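Glutamine cyclotransferase (Zymomonas mobilis, PDB 3NOL) catalyses the cyclisation of N-terminal glutamine to pyroglutamate with release of ammonia, as a glutaminyl cyclase built on a beta-propeller with a bound calcium ion. Local coordinates at residues S93-K98 with L132-Q137; F123-E128 with L139-G144. One frame throughout, in Å; residues are numbered along the deposited sequence. Where two conformers were deposited one is given.

Contact 1 (S93-K98 with L132-Q137)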
ATOM      1  N   SER A  93       7.946  -0.955   0.603  1.00  7.14           N
ATOM      2  CA  SER A  93       8.073  -1.434  -0.771  1.00  6.82           C
ATOM      3  C   SER A  93       9.390  -2.168  -0.885  1.00  7.23           C
ATOM      4  O   SER A  93      10.382  -1.803  -0.217  1.00  7.60           O
ATOM      5  CB  SER A  93       8.051  -0.269  -1.767  1.00  8.36           C
ATOM      6  OG  SER A  93       8.244  -0.740  -3.107  1.00 10.14           O
ATOM      7  N   ASP A  94       9.395  -3.207  -1.714  1.00  6.96           N
ATOM      8  CA  ASP A  94      10.663  -3.824  -2.124  1.00  7.70           C
ATOM      9  C   ASP A  94      11.456  -2.841  -2.998  1.00  7.98           C
ATOM     10  O   ASP A  94      10.896  -1.935  -3.653  1.00  7.47           O
ATOM     11  CB  ASP A  94      10.441  -5.121  -2.910  1.00  7.70           C
ATOM     12  CG  ASP A  94       9.601  -4.899  -4.158  1.00 10.60           C
ATOM     13  OD1 ASP A  94       8.493  -4.365  -4.001  1.00 10.83           O
ATOM     14  OD2 ASP A  94      10.047  -5.225  -5.300  1.00 12.82           O
ATOM     15  N   TRP A  95      12.770  -3.034  -2.991  1.00  7.97           N
ATOM     16  CA  TRP A  95      13.634  -2.439  -3.998  1.00  8.23           C
ATOM     17  C   TRP A  95      14.818  -3.388  -4.144  1.00  8.43           C
ATOM     18  O   TRP A  95      15.555  -3.618  -3.183  1.00  8.16           O
ATOM     19  CB  TRP A  95      14.114  -1.012  -3.648  1.00  8.50           C
ATOM     20  CG  TRP A  95      14.953  -0.519  -4.767  1.00  8.68           C
ATOM     21  CD1 TRP A  95      16.321  -0.524  -4.850  1.00  9.24           C
ATOM     22  CD2 TRP A  95      14.472  -0.068  -6.025  1.00  7.81           C
ATOM     23  NE1 TRP A  95      16.726  -0.045  -6.083  1.00  8.61           N
ATOM     24  CE2 TRP A  95      15.604   0.229  -6.830  1.00  9.55           C
ATOM     25  CE3 TRP A  95      13.183   0.147  -6.551  1.00  8.55           C
ATOM     26  CZ2 TRP A  95      15.488   0.720  -8.140  1.00 10.95           C
ATOM     27  CZ3 TRP A  95      13.059   0.613  -7.869  1.00  9.66           C
ATOM     28  CH2 TRP A  95      14.216   0.918  -8.642  1.00 10.14           C
ATOM     29  N   LYS A  96      14.960  -3.976  -5.332  1.00  8.51           N
ATOM     30  CA  LYS A  96      15.973  -5.013  -5.534  1.00  9.86           C
ATOM     31  C   LYS A  96      15.843  -6.046  -4.401  1.00  9.12           C
ATOM     32  O   LYS A  96      14.752  -6.589  -4.195  1.00  9.05           O
ATOM     33  CB  LYS A  96      17.386  -4.396  -5.643  1.00  9.29           C
ATOM     34  CG  LYS A  96      17.531  -3.486  -6.899  1.00 10.38           C
ATOM     35  CD  LYS A  96      18.879  -2.791  -6.965  1.00 10.98           C
ATOM     36  CE  LYS A  96      18.996  -1.993  -8.259  1.00 11.65           C
ATOM     37  NZ  LYS A  96      20.310  -1.274  -8.351  1.00 12.01           N
ATOM     38  N   ASP A  97      16.915  -6.294  -3.655  1.00  9.29           N
ATOM     39  CA  ASP A  97      16.864  -7.303  -2.582  1.00 10.40           C
ATOM     40  C   ASP A  97      16.712  -6.639  -1.206  1.00  9.66           C
ATOM     41  O   ASP A  97      17.119  -7.180  -0.169  1.00 10.35           O
ATOM     42  CB  ASP A  97      18.081  -8.250  -2.650  1.00 10.51           C
ATOM     43  CG  ASP A  97      19.410  -7.511  -2.614  1.00 13.53           C
ATOM     44  OD1 ASP A  97      19.409  -6.273  -2.746  1.00 13.69           O
ATOM     45  OD2 ASP A  97      20.471  -8.187  -2.469  1.00 16.41           O
ATOM     46  N   LYS A  98      16.091  -5.460  -1.213  1.00  9.34           N
ATOM     47  CA  LYS A  98      15.836  -4.685  -0.001  1.00  7.88           C
ATOM     48  C   LYS A  98      14.344  -4.442   0.199  1.00  8.34           C
ATOM     49  O   LYS A  98      13.550  -4.567  -0.741  1.00  7.04           O
ATOM     50  CB  LYS A  98      16.544  -3.326  -0.088  1.00  9.58           C
ATOM     51  CG  LYS A  98      18.004  -3.401  -0.495  1.00 11.71           C
ATOM     52  CD  LYS A  98      18.856  -3.873   0.662  1.00 17.28           C
ATOM     53  CE  LYS A  98      20.350  -3.685   0.385  1.00 18.82           C
ATOM     54  NZ  LYS A  98      21.033  -4.963   0.099  1.00 21.55           N
ATOM     55  N   LEU A 132       4.017   3.631  -0.038  1.00  5.76           N
ATOM     56  CA  LEU A 132       5.244   3.508  -0.805  1.00  5.51           C
ATOM     57  C   LEU A 132       5.136   2.327  -1.771  1.00  5.32           C
ATOM     58  O   LEU A 132       4.660   1.272  -1.407  1.00  5.14           O
ATOM     59  CB  LEU A 132       6.444   3.341   0.120  1.00  5.83           C
ATOM     60  CG  LEU A 132       7.834   3.336  -0.501  1.00  6.21           C
ATOM     61  CD1 LEU A 132       8.180   4.743  -1.061  1.00  5.76           C
ATOM     62  CD2 LEU A 132       8.878   2.880   0.558  1.00  5.55           C
ATOM     63  N   THR A 133       5.561   2.550  -3.005  1.00  5.74           N
ATOM     64  CA  THR A 133       5.650   1.476  -4.012  1.00  6.37           C
ATOM     65  C   THR A 133       6.862   1.815  -4.912  1.00  6.70           C
ATOM     66  O   THR A 133       7.661   2.718  -4.577  1.00  6.72           O
ATOM     67  CB  THR A 133       4.294   1.297  -4.818  1.00  6.62           C
ATOM     68  OG1 THR A 133       4.360   0.127  -5.656  1.00  5.42           O
ATOM     69  CG2 THR A 133       3.985   2.541  -5.682  1.00  7.96           C
ATOM     70  N   HIS A 134       6.995   1.122  -6.038  1.00  6.51           N
ATOM     71  CA  HIS A 134       8.090   1.396  -6.954  1.00  7.26           C
ATOM     72  C   HIS A 134       7.746   0.976  -8.365  1.00  7.75           C
ATOM     73  O   HIS A 134       6.868   0.150  -8.567  1.00  7.28           O
ATOM     74  CB  HIS A 134       9.384   0.709  -6.500  1.00  7.78           C
ATOM     75  CG  HIS A 134       9.434  -0.766  -6.759  1.00  8.11           C
ATOM     76  ND1 HIS A 134       9.856  -1.296  -7.964  1.00  9.94           N
ATOM     77  CD2 HIS A 134       9.157  -1.821  -5.959  1.00  7.16           C
ATOM     78  CE1 HIS A 134       9.853  -2.618  -7.889  1.00 10.35           C
ATOM     79  NE2 HIS A 134       9.420  -2.962  -6.687  1.00  9.17           N
ATOM     80  N   ASN A 135       8.440   1.565  -9.333  1.00  8.38           N
ATOM     81  CA  ASN A 135       8.401   1.031 -10.686  1.00  9.46           C
ATOM     82  C   ASN A 135       9.840   0.578 -11.016  1.00 10.04           C
ATOM     83  O   ASN A 135      10.631   0.320 -10.108  1.00  9.42           O
ATOM     84  CB  ASN A 135       7.776   2.043 -11.667  1.00 10.21           C
ATOM     85  CG  ASN A 135       8.574   3.353 -11.786  1.00  9.96           C
ATOM     86  OD1 ASN A 135       9.732   3.449 -11.355  1.00  9.22           O
ATOM     87  ND2 ASN A 135       7.935   4.382 -12.372  1.00 12.80           N
ATOM     88  N   ASP A 136      10.188   0.464 -12.291  0.50 10.65           N
ATOM     89  CA  ASP A 136      11.498  -0.098 -12.623  0.50 11.05           C
ATOM     90  C   ASP A 136      12.669   0.858 -12.312  0.50 10.96           C
ATOM     91  O   ASP A 136      13.828   0.419 -12.247  0.50 11.09           O
ATOM     92  CB  ASP A 136      11.546  -0.549 -14.090  0.50 11.34           C
ATOM     93  CG  ASP A 136      10.640  -1.749 -14.384  0.50 11.70           C
ATOM     94  OD1 ASP A 136      10.218  -2.482 -13.448  0.50 11.24           O
ATOM     95  OD2 ASP A 136      10.373  -1.969 -15.589  0.50 11.48           O
ATOM     96  N   GLN A 137      12.363   2.147 -12.123  1.00 10.65           N
ATOM     97  CA  GLN A 137      13.398   3.186 -11.934  1.00 11.64           C
ATOM     98  C   GLN A 137      13.369   3.936 -10.598  1.00 10.69           C
ATOM     99  O   GLN A 137      14.404   4.416 -10.142  1.00  9.95           O
ATOM    100  CB  GLN A 137      13.315   4.228 -13.043  1.00 11.85           C
ATOM    101  CG  GLN A 137      13.767   3.741 -14.414  1.00 17.88           C
ATOM    102  CD  GLN A 137      13.723   4.859 -15.431  1.00 24.03           C
ATOM    103  OE1 GLN A 137      14.752   5.440 -15.776  1.00 27.52           O
ATOM    104  NE2 GLN A 137      12.514   5.209 -15.877  1.00 26.99           N
TER
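Trp95 turns the edge of its six-membered ring toward the face of His134, an offset edge-to-face pair with ring centroids 5.3 Å apart and planes at 83°. At the imidazole edge lie the side chains of Ser93 and Asp94, while the indole edge also meets Asn135 O, 3.3 Å from Trp95 CZ3. With CG anti to the backbone N (chi1 -179°), the indole reaches across to strand 132-134 and the turn after it. His134 NE2 donates to Asp94 OD2 over 2.7 Å, a bent bond (144°) that meets the carboxylate from above its plane. His134 ND1 gives a nearly straight 2.8 Å bond to Asn135 O, an acceptor lying in the ring plane. Deeper in, Ser93 CB packs against Leu132 CG at 3.8 Å, and both side chains also touch Leu139 of the next strand. Replacing the ring with an alanine here is likely to leave the Asp94 carboxylate without its imidazole mate and open a gap beside the Trp95 edge. Asn135 OD1 accepts from Gln137 N in an Asx turn, and also from Tyr138 N, in the loop that carries Asn135 O. With both ring nitrogens donating, the ring's rotation is probably fixed, and a protonated imidazole, if present, would be balanced by Asp94; this His-carboxylate hydrogen bond, with the aromatic pair, joins the edge strands 89-95 and 132-134 of two adjacent propeller sheets.

Contact 2 (F123-E128 with L139-G144); sequences FNYDGE and LIMSDG
The connection between two neighbouring sheets of the beta-propeller runs through this contact: the chain leaving the edge strand 119-124 passes over Met141 of strand 139-141, the second strand of the next sheet, and the residues after it. Tyr125 and Met141 make its apolar half. The methyl CE of Met141 sits over one face of the Tyr125 ring, 4.2 Å from the centroid and 14° off the ring normal, in a CH-pi contact. Met141 SD follows farther back above the same face, 5.2 Å from the centroid of the Tyr125 ring, completing a Met-aromatic contact. The Met141 chain runs extended through CG and SD and then bends at its last torsion (chi3 -73°), which brings the methyl rather than the sulfur nearest to the ring. Met141 CE also comes within 3.7 Å of Glu128 O, so it is bordered by an aromatic face and a backbone carbonyl. Leu102 of strand 98-103 touches both Tyr125 and Met141, and Tyr125 OH is tied to Thr103 N.

The polar half lies where Glu128 meets Asp143, and Glu128 O approaches Asp143 CB to 3.2 Å. Two waters bridge the pair. One accepts from Glu128 N and donates to Asp143 OD2 at 2.7 Å; the other donates to both Glu128 OE1 and Asp143 O, the latter at 2.6 Å. Each carboxylate has further support: Asp143 OD2 forms a salt bridge with Arg149 and OD1 is hydrogen-bonded to Thr145 OG1, while Glu128 OE1 accepts from Trp130 NE1. The arginine would be expected to stabilise the ionised form of Asp143. A Met-aromatic contact built on the buried Met141, beside a water-bridged rim, thus joins the two sheets where one propeller blade hands the chain to the next.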
ATOM      1  N   PHE A 123      17.212   6.872   6.497  1.00 10.69           N
ATOM      2  CA  PHE A 123      17.300   8.050   5.649  1.00 10.57           C
ATOM      3  C   PHE A 123      16.231   9.058   6.049  1.00 11.70           C
ATOM      4  O   PHE A 123      15.152   8.661   6.515  1.00 11.18           O
ATOM      5  CB  PHE A 123      17.180   7.670   4.161  1.00 10.73           C
ATOM      6  CG  PHE A 123      15.829   7.111   3.761  1.00 10.49           C
ATOM      7  CD1 PHE A 123      14.874   7.938   3.137  1.00 11.02           C
ATOM      8  CD2 PHE A 123      15.500   5.770   4.023  1.00 10.41           C
ATOM      9  CE1 PHE A 123      13.625   7.417   2.756  1.00  9.49           C
ATOM     10  CE2 PHE A 123      14.253   5.232   3.632  1.00 10.26           C
ATOM     11  CZ  PHE A 123      13.316   6.065   3.010  1.00 11.60           C
ATOM     12  N   ASN A 124      16.530  10.341   5.867  1.00 11.39           N
ATOM     13  CA  ASN A 124      15.549  11.389   6.157  1.00 12.24           C
ATOM     14  C   ASN A 124      14.732  11.739   4.919  1.00 12.12           C
ATOM     15  O   ASN A 124      15.192  11.585   3.785  1.00 12.62           O
ATOM     16  CB  ASN A 124      16.207  12.653   6.725  1.00 13.74           C
ATOM     17  CG  ASN A 124      16.773  12.446   8.110  1.00 17.06           C
ATOM     18  OD1 ASN A 124      16.348  11.547   8.858  1.00 21.46           O
ATOM     19  ND2 ASN A 124      17.755  13.266   8.463  1.00 20.67           N
ATOM     20  N   TYR A 125      13.510  12.194   5.146  1.00 11.12           N
ATOM     21  CA  TYR A 125      12.708  12.767   4.075  1.00 10.97           C
ATOM     22  C   TYR A 125      11.884  13.948   4.598  1.00 10.79           C
ATOM     23  O   TYR A 125      11.718  14.142   5.816  1.00 10.36           O
ATOM     24  CB  TYR A 125      11.821  11.698   3.393  1.00 10.48           C
ATOM     25  CG  TYR A 125      10.903  10.929   4.336  1.00  9.57           C
ATOM     26  CD1 TYR A 125      11.171   9.605   4.674  1.00 10.53           C
ATOM     27  CD2 TYR A 125       9.758  11.535   4.888  1.00  8.48           C
ATOM     28  CE1 TYR A 125      10.335   8.902   5.532  1.00  8.91           C
ATOM     29  CE2 TYR A 125       8.909  10.835   5.761  1.00  8.81           C
ATOM     30  CZ  TYR A 125       9.207   9.518   6.079  1.00  8.95           C
ATOM     31  OH  TYR A 125       8.376   8.808   6.938  1.00  8.54           O
ATOM     32  N   ASP A 126      11.347  14.703   3.653  1.00 10.98           N
ATOM     33  CA  ASP A 126      10.544  15.881   3.915  1.00 11.01           C
ATOM     34  C   ASP A 126       9.105  15.494   4.320  1.00 10.91           C
ATOM     35  O   ASP A 126       8.499  14.572   3.753  1.00 10.43           O
ATOM     36  CB  ASP A 126      10.552  16.757   2.665  1.00 11.29           C
ATOM     37  CG  ASP A 126       9.913  18.103   2.892  1.00 13.71           C
ATOM     38  OD1 ASP A 126      10.248  18.745   3.918  1.00 12.54           O
ATOM     39  OD2 ASP A 126       9.105  18.516   2.022  1.00 14.97           O
ATOM     40  N   GLY A 127       8.579  16.191   5.323  1.00 10.88           N
ATOM     41  CA  GLY A 127       7.175  16.002   5.715  1.00 10.71           C
ATOM     42  C   GLY A 127       6.839  14.609   6.226  1.00 10.82           C
ATOM     43  O   GLY A 127       7.596  14.019   7.019  1.00 11.14           O
ATOM     44  N   GLU A 128       5.704  14.078   5.761  1.00 10.26           N
ATOM     45  CA  GLU A 128       5.200  12.773   6.215  1.00 10.59           C
ATOM     46  C   GLU A 128       5.378  11.713   5.129  1.00  9.78           C
ATOM     47  O   GLU A 128       5.719  12.036   3.992  1.00  9.80           O
ATOM     48  CB  GLU A 128       3.726  12.852   6.627  1.00 11.29           C
ATOM     49  CG  GLU A 128       3.528  13.676   7.912  1.00 12.35           C
ATOM     50  CD  GLU A 128       2.140  13.533   8.526  1.00 13.67           C
ATOM     51  OE1 GLU A 128       1.206  13.005   7.866  1.00 16.39           O
ATOM     52  OE2 GLU A 128       1.991  13.936   9.707  1.00 16.58           O
ATOM     53  N   LEU A 139      11.349   4.691  -6.503  1.00  8.09           N
ATOM     54  CA  LEU A 139      10.363   4.517  -5.431  1.00  7.13           C
ATOM     55  C   LEU A 139       9.374   5.659  -5.553  1.00  7.36           C
ATOM     56  O   LEU A 139       9.747   6.765  -5.938  1.00  8.65           O
ATOM     57  CB  LEU A 139      11.037   4.572  -4.061  1.00  8.11           C
ATOM     58  CG  LEU A 139      11.862   3.298  -3.783  1.00  7.42           C
ATOM     59  CD1 LEU A 139      13.096   3.534  -2.853  1.00 10.12           C
ATOM     60  CD2 LEU A 139      10.999   2.105  -3.295  1.00  8.91           C
ATOM     61  N   ILE A 140       8.134   5.410  -5.146  1.00  6.53           N
ATOM     62  CA  ILE A 140       7.091   6.404  -5.292  1.00  6.47           C
ATOM     63  C   ILE A 140       6.364   6.450  -3.960  1.00  6.37           C
ATOM     64  O   ILE A 140       5.888   5.413  -3.477  1.00  4.98           O
ATOM     65  CB  ILE A 140       6.104   6.037  -6.408  1.00  6.34           C
ATOM     66  CG1 ILE A 140       6.825   5.816  -7.751  1.00  6.45           C
ATOM     67  CG2 ILE A 140       5.001   7.116  -6.499  1.00  5.60           C
ATOM     68  CD1 ILE A 140       5.939   5.091  -8.737  1.00  7.02           C
ATOM     69  N   MET A 141       6.329   7.633  -3.353  1.00  6.67           N
ATOM     70  CA  MET A 141       5.755   7.797  -2.030  1.00  7.58           C
ATOM     71  C   MET A 141       4.608   8.820  -1.989  1.00  6.61           C
ATOM     72  O   MET A 141       4.693   9.895  -2.604  1.00  6.77           O
ATOM     73  CB  MET A 141       6.843   8.162  -1.007  1.00  8.39           C
ATOM     74  CG  MET A 141       7.397   9.555  -1.059  1.00 10.78           C
ATOM     75  SD  MET A 141       8.660   9.800   0.245  1.00 11.84           S
ATOM     76  CE  MET A 141       7.702   9.895   1.745  1.00 13.33           C
ATOM     77  N   SER A 142       3.546   8.454  -1.272  1.00  6.21           N
ATOM     78  CA  SER A 142       2.443   9.367  -0.943  1.00  5.51           C
ATOM     79  C   SER A 142       2.607   9.827   0.518  1.00  6.34           C
ATOM     80  O   SER A 142       3.437   9.278   1.273  1.00  6.16           O
ATOM     81  CB  SER A 142       1.093   8.654  -1.093  1.00  5.80           C
ATOM     82  OG  SER A 142       1.021   7.519  -0.226  1.00  5.57           O
ATOM     83  N   ASP A 143       1.790  10.798   0.917  1.00  6.04           N
ATOM     84  CA  ASP A 143       1.889  11.391   2.244  1.00  5.94           C
ATOM     85  C   ASP A 143       0.568  11.974   2.756  1.00  4.80           C
ATOM     86  O   ASP A 143       0.572  12.810   3.663  1.00  5.32           O
ATOM     87  CB  ASP A 143       3.002  12.471   2.266  1.00  6.27           C
ATOM     88  CG  ASP A 143       2.693  13.671   1.369  1.00  7.30           C
ATOM     89  OD1 ASP A 143       1.589  13.728   0.786  1.00  7.41           O
ATOM     90  OD2 ASP A 143       3.563  14.562   1.257  1.00  8.28           O
ATOM     91  N   GLY A 144      -0.559  11.577   2.175  1.00  4.54           N
ATOM     92  CA  GLY A 144      -1.871  12.030   2.675  1.00  4.79           C
ATOM     93  C   GLY A 144      -2.274  13.350   2.024  1.00  4.88           C
ATOM     94  O   GLY A 144      -3.381  13.832   2.247  1.00  6.81           O
TER
HETATM   95  O   HOH W   1       4.377  15.508   3.692  1.00 12.32           O
HETATM   96  O   HOH W   2       0.058  14.618   5.486  1.00 15.02           O

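Overall arrangement
The two contacts lie in the same part of the propeller, their centres 14 Å apart, and both join the sheet formed by strands 89-95, 98-103, 108-113 and 119-124 to the one that starts with strands 132-134 and 139-141. Contact 1 uses the first strand of each sheet; contact 2 uses the loop that follows the last strand of the earlier sheet, and the second strand of the later with the residues after it. Their segments alternate along the chain, in the order 93-98, 123-128, 132-137, 139-144. Strands 132-134 and 139-141 are antiparallel neighbours, with a probable hydrogen bond from Ile140 N to Thr133 O, so the contacts touch and together link two successive blades at neighbouring points.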